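Local coordinates for TfuA domain-containing protein (Methanosarcina acetivorans, PDB 6XP8) that takes part in peptide backbone thioamidation, probably as the TfuA partner of a YcaO enzyme in thioamide biosynthesis, at residues A[97-100]-A[101-104]; A[34-37]-A[38-41]. All coordinates share one frame; numbering follows the deposited sequence.

Contact 1: residues A[97-100]-A[101-104]; sequences VYEW and YRDG
The flat guanidinium of Arg-102 lies with one face over Glu-99, whose CG sits 3.8 Å from NH2, while its edge takes the Asp-103 carboxylate and a water in plane. The Tyr-98 ring carries CB of Arg-102 over one of its faces, with the guanidinium turned 73° from the ring. Asp-103 is gripped side-on by two nitrogens of its neighbour: Arg-102 NE reaches Asp-103 OD1 at 2.8 Å, coming from above the carboxylate plane, and Arg-102 NH2 reaches Asp-103 OD2 at 2.9 Å on the syn side. A bend at chi3 (60°) folds the arginine back far enough for this grip. Its third nitrogen, NH1, donates to the water, which in turn donates to the hydroxyl of Tyr-98; that hydroxyl is also hydrogen-bonded to Asp-87.

On another side of the helix, Val-97 and Tyr-101 run alongside each other. With CG1 of Val-97 anti to the backbone N (chi1 -179°), this methyl meets CE2 of Tyr-101 at 3.7 Å. Replacing Tyr-101 with an alanine would probably leave this methyl without its aromatic neighbour and the carbonyl of Ser-108 without the hydroxyl that bonds to it.

Successive helical bonds, each from residue i+4 back to residue i, run from Tyr-101 N to Val-97 O, from Arg-102 N to Tyr-98 O, and from Asp-103 N to Glu-99 O. The turn then ends in a Schellman motif, Gly-104 leaving the helix with a positive phi. Helix 96-102 follows strand 92-93 at one border of the parallel sheet; Val-97, Tyr-98 and Tyr-101 pack on helix 78-86, while Val-97 and Trp-100 also touch helix 128-140.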
loop_
_atom_site.group_PDB
_atom_site.type_symbol
_atom_site.label_atom_id
_atom_site.label_comp_id
_atom_site.label_asym_id
_atom_site.label_seq_id
_atom_site.Cartn_x
_atom_site.Cartn_y
_atom_site.Cartn_z
ATOM N N VAL A 97 -5.975 3.414 3.799
ATOM C CA VAL A 97 -5.355 4.128 2.673
ATOM C C VAL A 97 -6.436 4.530 1.663
ATOM O O VAL A 97 -6.462 5.675 1.206
ATOM C CB VAL A 97 -4.190 3.332 2.020
ATOM C CG1 VAL A 97 -3.565 4.118 0.878
ATOM C CG2 VAL A 97 -3.109 3.011 3.045
ATOM N N TYR A 98 -7.342 3.599 1.354
ATOM C CA TYR A 98 -8.500 3.890 0.511
ATOM C C TYR A 98 -9.346 5.036 1.083
ATOM O O TYR A 98 -9.691 5.971 0.357
ATOM C CB TYR A 98 -9.372 2.644 0.314
ATOM C CG TYR A 98 -10.763 2.968 -0.203
ATOM C CD1 TYR A 98 -10.955 3.466 -1.498
ATOM C CD2 TYR A 98 -11.884 2.796 0.620
ATOM C CE1 TYR A 98 -12.230 3.778 -1.965
ATOM C CE2 TYR A 98 -13.161 3.092 0.159
ATOM C CZ TYR A 98 -13.327 3.582 -1.124
ATOM O OH TYR A 98 -14.600 3.871 -1.569
ATOM N N GLU A 99 -9.687 4.936 2.370
ATOM C CA GLU A 99 -10.466 5.966 3.068
ATOM C C GLU A 99 -9.827 7.354 2.965
ATOM O O GLU A 99 -10.518 8.333 2.662
ATOM C CB GLU A 99 -10.692 5.579 4.530
ATOM C CG GLU A 99 -11.678 4.431 4.718
ATOM C CD GLU A 99 -11.617 3.780 6.094
ATOM O OE1 GLU A 99 -10.922 4.291 7.006
ATOM O OE2 GLU A 99 -12.282 2.736 6.265
ATOM N N TRP A 100 -8.515 7.425 3.194
ATOM C CA TRP A 100 -7.780 8.693 3.095
ATOM C C TRP A 100 -7.790 9.293 1.689
ATOM O O TRP A 100 -7.958 10.502 1.544
ATOM C CB TRP A 100 -6.343 8.549 3.605
ATOM C CG TRP A 100 -6.211 8.260 5.074
ATOM C CD1 TRP A 100 -6.998 8.740 6.087
ATOM C CD2 TRP A 100 -5.205 7.456 5.697
ATOM N NE1 TRP A 100 -6.554 8.269 7.298
ATOM C CE2 TRP A 100 -5.456 7.478 7.091
ATOM C CE3 TRP A 100 -4.121 6.704 5.212
ATOM C CZ2 TRP A 100 -4.659 6.777 8.011
ATOM C CZ3 TRP A 100 -3.326 6.005 6.127
ATOM C CH2 TRP A 100 -3.605 6.048 7.510
ATOM N N TYR A 101 -7.619 8.454 0.663
ATOM C CA TYR A 101 -7.725 8.905 -0.734
ATOM C C TYR A 101 -9.140 9.397 -1.051
ATOM O O TYR A 101 -9.309 10.472 -1.633
ATOM C CB TYR A 101 -7.342 7.791 -1.719
ATOM C CG TYR A 101 -5.864 7.625 -2.020
ATOM C CD1 TYR A 101 -5.086 8.701 -2.486
ATOM C CD2 TYR A 101 -5.249 6.371 -1.891
ATOM C CE1 TYR A 101 -3.732 8.539 -2.765
ATOM C CE2 TYR A 101 -3.898 6.197 -2.178
ATOM C CZ TYR A 101 -3.149 7.280 -2.620
ATOM O OH TYR A 101 -1.817 7.104 -2.904
ATOM N N ARG A 102 -10.137 8.600 -0.656
ATOM C CA ARG A 102 -11.560 8.906 -0.863
ATOM C C ARG A 102 -11.945 10.284 -0.306
ATOM O O ARG A 102 -12.631 11.063 -0.977
ATOM C CB ARG A 102 -12.424 7.803 -0.224
ATOM C CG ARG A 102 -13.931 7.949 -0.410
ATOM C CD ARG A 102 -14.704 7.107 0.599
ATOM N NE ARG A 102 -14.410 7.493 1.983
ATOM C CZ ARG A 102 -14.618 6.728 3.055
ATOM N NH1 ARG A 102 -15.129 5.506 2.934
ATOM N NH2 ARG A 102 -14.297 7.184 4.260
ATOM N N ASP A 103 -11.465 10.571 0.902
ATOM C CA ASP A 103 -11.843 11.773 1.650
ATOM C C ASP A 103 -10.896 12.960 1.430
ATOM O O ASP A 103 -11.047 14.019 2.067
ATOM C CB ASP A 103 -11.963 11.434 3.143
ATOM C CG ASP A 103 -13.040 10.385 3.428
ATOM O OD1 ASP A 103 -13.959 10.205 2.599
ATOM O OD2 ASP A 103 -12.965 9.737 4.488
ATOM N N GLY A 104 -9.934 12.788 0.523
ATOM C CA GLY A 104 -8.944 13.824 0.211
ATOM C C GLY A 104 -7.959 14.123 1.327
ATOM O O GLY A 104 -7.337 15.188 1.334
HETATM O O HOH W 1 -16.595 4.205 0.734
#

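Contact 2: residues A[34-37]-A[38-41]; sequences EKFV and QQGY
Helix 33-38 ends in a Schellman motif: Gly-40 turns to a positive phi of 93°, Tyr-41 N reaches back to Phe-36 O at 3.1 Å, and Gly-40 N bonds to Val-37 O from above that carbonyl's plane. With no CB, Gly-40 can take these backbone angles without crowding the carbonyl of Gln-39.

The two aromatic residues that bracket the turn form a T-shaped pair. Phe-36 presents its edge to a face of Tyr-41, the planes 86° apart and the centroids separated by 5.4 Å. The touching atom is CD1 of Phe-36, which sits over the tyrosine face toward its rim. In Tyr-41, CG is anti to the carbonyl carbon (chi1 -78°), which lays the ring beside Phe-36; its CD1 also comes within 3.3 Å of Phe-36 O. The pair rests against the sheet: both rings touch Val-4 of strand 3-6, Phe-36 also reaches strand 23-25, and the Tyr-41 hydroxyl is hydrogen-bonded to Asn-23. This packing joins the helix end to the sheet just before strand 43-46.

Away from the rings, Lys-35 and Gln-39 run alongside each other, the extended lysine chain bringing CE to 3.7 Å from the amide NE2. One turn is also tied by Glu-34 and Gln-38, whose chains both bend at chi2. The other glutamate oxygen, OE2, is bonded to Ser-64, so the carboxylate is held at both oxygens. Water 2 donates to the carbonyl oxygens of Val-37 and Tyr-41, bridging the turn. Gln-38 NE2 donates to Glu-34 OE1 over 2.9 Å, entering on the anti lone pair while the oxygen lies in the amide plane.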
loop_
_atom_site.group_PDB
_atom_site.type_symbol
_atom_site.label_atom_id
_atom_site.label_comp_id
_atom_site.label_asym_id
_atom_site.label_seq_id
_atom_site.Cartn_x
_atom_site.Cartn_y
_atom_site.Cartn_z
ATOM N N GLU A 34 -7.428 -8.564 -18.040
ATOM C CA GLU A 34 -8.313 -9.191 -19.033
ATOM C C GLU A 34 -8.039 -10.681 -19.246
ATOM O O GLU A 34 -8.971 -11.428 -19.545
ATOM C CB GLU A 34 -8.312 -8.425 -20.365
ATOM C CG GLU A 34 -9.518 -8.701 -21.275
ATOM C CD GLU A 34 -10.870 -8.314 -20.680
ATOM O OE1 GLU A 34 -11.872 -8.994 -21.002
ATOM O OE2 GLU A 34 -10.950 -7.331 -19.907
ATOM N N LYS A 35 -6.782 -11.104 -19.061
ATOM C CA LYS A 35 -6.408 -12.530 -19.126
ATOM C C LYS A 35 -7.230 -13.360 -18.137
ATOM O O LYS A 35 -7.750 -14.424 -18.483
ATOM C CB LYS A 35 -4.906 -12.726 -18.857
ATOM C CG LYS A 35 -4.391 -14.132 -19.159
ATOM C CD LYS A 35 -2.965 -14.342 -18.667
ATOM C CE LYS A 35 -2.463 -15.736 -19.019
ATOM N NZ LYS A 35 -1.118 -16.020 -18.435
ATOM N N PHE A 36 -7.352 -12.847 -16.915
ATOM C CA PHE A 36 -8.066 -13.538 -15.843
ATOM C C PHE A 36 -9.584 -13.446 -15.979
ATOM O O PHE A 36 -10.292 -14.406 -15.667
ATOM C CB PHE A 36 -7.560 -13.064 -14.477
ATOM C CG PHE A 36 -6.107 -13.367 -14.256
ATOM C CD1 PHE A 36 -5.696 -14.658 -13.895
ATOM C CD2 PHE A 36 -5.139 -12.385 -14.470
ATOM C CE1 PHE A 36 -4.349 -14.950 -13.720
ATOM C CE2 PHE A 36 -3.787 -12.674 -14.297
ATOM C CZ PHE A 36 -3.395 -13.955 -13.925
ATOM N N VAL A 37 -10.064 -12.305 -16.472
ATOM C CA VAL A 37 -11.478 -12.130 -16.851
ATOM C C VAL A 37 -11.884 -13.187 -17.889
ATOM O O VAL A 37 -12.926 -13.835 -17.738
ATOM C CB VAL A 37 -11.767 -10.691 -17.364
ATOM C CG1 VAL A 37 -13.208 -10.532 -17.851
ATOM C CG2 VAL A 37 -11.471 -9.666 -16.276
ATOM N N GLN A 38 -11.044 -13.376 -18.910
ATOM C CA GLN A 38 -11.317 -14.340 -19.986
ATOM C C GLN A 38 -11.172 -15.802 -19.555
ATOM O O GLN A 38 -11.787 -16.686 -20.154
ATOM C CB GLN A 38 -10.467 -14.050 -21.234
ATOM C CG GLN A 38 -10.791 -12.737 -21.949
ATOM C CD GLN A 38 -12.232 -12.618 -22.426
ATOM O OE1 GLN A 38 -12.811 -13.564 -22.966
ATOM N NE2 GLN A 38 -12.813 -11.438 -22.245
ATOM N N GLN A 39 -10.377 -16.044 -18.513
ATOM C CA GLN A 39 -10.224 -17.379 -17.917
ATOM C C GLN A 39 -11.395 -17.761 -16.997
ATOM O O GLN A 39 -11.466 -18.898 -16.516
ATOM C CB GLN A 39 -8.890 -17.491 -17.164
ATOM C CG GLN A 39 -7.678 -17.744 -18.054
ATOM C CD GLN A 39 -6.367 -17.860 -17.289
ATOM O OE1 GLN A 39 -6.336 -17.858 -16.057
ATOM N NE2 GLN A 39 -5.268 -17.968 -18.025
ATOM N N GLY A 40 -12.302 -16.810 -16.760
ATOM C CA GLY A 40 -13.511 -17.043 -15.965
ATOM C C GLY A 40 -13.432 -16.731 -14.478
ATOM O O GLY A 40 -14.303 -17.157 -13.716
ATOM N N TYR A 41 -12.402 -15.991 -14.056
ATOM C CA TYR A 41 -12.258 -15.586 -12.643
ATOM C C TYR A 41 -13.409 -14.672 -12.207
ATOM O O TYR A 41 -13.891 -13.844 -12.988
ATOM C CB TYR A 41 -10.893 -14.925 -12.375
ATOM C CG TYR A 41 -9.727 -15.891 -12.244
ATOM C CD1 TYR A 41 -9.152 -16.491 -13.375
ATOM C CD2 TYR A 41 -9.186 -16.198 -10.989
ATOM C CE1 TYR A 41 -8.089 -17.376 -13.258
ATOM C CE2 TYR A 41 -8.118 -17.079 -10.863
ATOM C CZ TYR A 41 -7.573 -17.664 -12.003
ATOM O OH TYR A 41 -6.516 -18.534 -11.896
HETATM O O HOH W 2 -14.825 -13.954 -15.727
#

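Overall arrangement
Contacts 1 and 2 are separate helix ends on one chain, their centres 29 Å apart and their nearest atoms about 20 Å apart, with no touch between them. Both finish in a Schellman motif with a glycine at the turn, but their settings differ. Contact 2 comes first in sequence and lies at the surface, about 24 Å from the centre of the chain, where its helix leads into strand 43-46 in the middle of the parallel sheet. Contact 1, about 12 Å from that centre and partly buried, follows strand 92-93, one of the two edge strands of the sheet, and borders the helical part of the chain. Neither contact includes a bound ligand or metal.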